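Local coordinates for HTH-type transcriptional repressor NemR (Escherichia coli, PDB 4YZE), which represses transcription of the nemRA-gloA operon by binding its NemR box, and takes part in the response to electrophiles and reactive chlorine species, at residues Q94-F99 against P184-L189. The protein carries 5 engineered substitutions. Sequence-based numbering, arbitrary orientation.
Sequences QTLNQF and PLENAL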
# COMPACT_ATOMS: atom_id res chain seq x y z
N GLN A 94 12.50 -12.90 -1.81
CA GLN A 94 11.38 -13.71 -2.31
C GLN A 94 10.26 -12.84 -2.89
O GLN A 94 9.67 -13.17 -3.91
CB GLN A 94 10.80 -14.56 -1.17
CG GLN A 94 10.70 -16.05 -1.47
CD GLN A 94 11.64 -16.88 -0.61
OE1 GLN A 94 12.83 -16.56 -0.49
NE2 GLN A 94 11.12 -17.94 0.00
N THR A 95 9.98 -11.73 -2.22
CA THR A 95 8.99 -10.78 -2.70
C THR A 95 9.40 -10.30 -4.08
O THR A 95 8.57 -10.24 -5.00
CB THR A 95 8.88 -9.57 -1.77
OG1 THR A 95 8.49 -10.01 -0.46
CG2 THR A 95 7.84 -8.59 -2.29
N LEU A 96 10.69 -9.98 -4.23
CA LEU A 96 11.23 -9.61 -5.55
C LEU A 96 11.01 -10.69 -6.60
O LEU A 96 10.66 -10.39 -7.75
CB LEU A 96 12.73 -9.31 -5.45
CG LEU A 96 13.21 -7.89 -5.74
CD1 LEU A 96 14.71 -7.78 -5.52
CD2 LEU A 96 12.86 -7.48 -7.15
N ASN A 97 11.21 -11.95 -6.22
CA ASN A 97 11.09 -13.03 -7.19
C ASN A 97 9.63 -13.29 -7.58
O ASN A 97 9.30 -13.46 -8.74
CB ASN A 97 11.69 -14.32 -6.63
CG ASN A 97 13.17 -14.18 -6.30
OD1 ASN A 97 13.85 -13.28 -6.79
ND2 ASN A 97 13.67 -15.07 -5.45
N GLN A 98 8.78 -13.30 -6.56
CA GLN A 98 7.36 -13.60 -6.72
C GLN A 98 6.55 -12.37 -7.12
O GLN A 98 5.33 -12.34 -6.94
CB GLN A 98 6.81 -14.18 -5.41
CG GLN A 98 7.41 -15.54 -5.05
CD GLN A 98 7.04 -16.01 -3.66
OE1 GLN A 98 6.11 -15.49 -3.03
NE2 GLN A 98 7.76 -17.01 -3.16
N PHE A 99 7.23 -11.37 -7.66
CA PHE A 99 6.57 -10.14 -8.08
C PHE A 99 5.73 -10.40 -9.33
O PHE A 99 4.54 -10.08 -9.38
CB PHE A 99 7.59 -9.04 -8.33
CG PHE A 99 7.02 -7.81 -8.97
CD1 PHE A 99 5.93 -7.16 -8.40
CD2 PHE A 99 7.56 -7.31 -10.15
CE1 PHE A 99 5.39 -6.03 -9.00
CE2 PHE A 99 7.03 -6.18 -10.75
CZ PHE A 99 5.94 -5.54 -10.18
N PRO A 184 11.00 -0.24 -6.82
CA PRO A 184 10.66 -0.02 -5.41
C PRO A 184 11.00 -1.22 -4.52
O PRO A 184 11.38 -1.01 -3.36
CB PRO A 184 9.13 0.16 -5.45
CG PRO A 184 8.85 0.74 -6.84
CD PRO A 184 9.87 0.06 -7.73
N LEU A 185 10.87 -2.43 -5.04
CA LEU A 185 11.21 -3.64 -4.27
C LEU A 185 12.74 -3.77 -4.10
O LEU A 185 13.21 -4.04 -3.00
CB LEU A 185 10.61 -4.91 -4.89
CG LEU A 185 9.08 -4.84 -5.03
CD1 LEU A 185 8.48 -5.93 -5.94
CD2 LEU A 185 8.45 -4.90 -3.65
N GLU A 186 13.51 -3.55 -5.17
CA GLU A 186 14.98 -3.65 -5.07
C GLU A 186 15.42 -2.55 -4.13
O GLU A 186 16.32 -2.74 -3.33
CB GLU A 186 15.69 -3.50 -6.43
CG GLU A 186 15.30 -4.56 -7.44
CD GLU A 186 15.89 -4.30 -8.84
OE1 GLU A 186 15.95 -3.13 -9.28
OE2 GLU A 186 16.31 -5.29 -9.49
N ASN A 187 14.78 -1.40 -4.21
CA ASN A 187 15.22 -0.31 -3.36
C ASN A 187 14.89 -0.61 -1.90
O ASN A 187 15.69 -0.30 -1.01
CB ASN A 187 14.64 1.04 -3.80
CG ASN A 187 15.15 2.19 -2.96
OD1 ASN A 187 16.36 2.41 -2.87
ND2 ASN A 187 14.25 2.90 -2.32
N ALA A 188 13.74 -1.23 -1.64
CA ALA A 188 13.40 -1.62 -0.27
C ALA A 188 14.40 -2.64 0.27
O ALA A 188 14.84 -2.52 1.41
CB ALA A 188 11.96 -2.16 -0.16
N LEU A 189 14.75 -3.64 -0.54
CA LEU A 189 15.71 -4.67 -0.16
C LEU A 189 17.04 -4.02 0.20
O LEU A 189 17.63 -4.36 1.22
CB LEU A 189 15.94 -5.66 -1.31
CG LEU A 189 16.40 -7.10 -1.05
CD1 LEU A 189 17.21 -7.67 -2.22
CD2 LEU A 189 17.16 -7.29 0.23
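L185 points toward the 94-99 segment and touches T95, L96 and F99, each of its branches meeting a different partner. Its CB lies 4.0 Å from L96 CG, the two leucine side chains running antiparallel alongside each other, and the backbones are nearest here, with 6.1 Å between L96 CA and L185 CA. Beyond CB, CG stands anti to the carbonyl carbon (chi1 -57°) and the methyls diverge: CD2 meets T95 CG2 at 4.0 Å, while CD1 approaches F99 CD1 obliquely at 3.8 Å. T95 can offer a methyl because its OG1 is turned elsewhere, hydrogen-bonded to W169 NE1 and the carbonyl of Y91. The contacts across the two segments are apolar packing, with no hydrogen bond between them, joining helix 183-195 to the C-terminal end of helix 84-97 and the residues just after it, within the helical C-terminal domain of a TetR-family repressor; the T95 side chain is about 8 Å from that of C108, which is central to the response to reactive chlorine species. At E186 the aliphatic part does the touching: CG sits 3.8 Å from L96 CD1 and from L96 CD2, and the two side chains meet nearly at right angles. Cut back to an alanine, L96 would probably leave a gap beside E186 CG and L189 CD1 and deprive L185 CB of the leucine CG and CD2 lying against it. One turn beyond L185, L189 CD1 meets L96 CD1 at 4.1 Å.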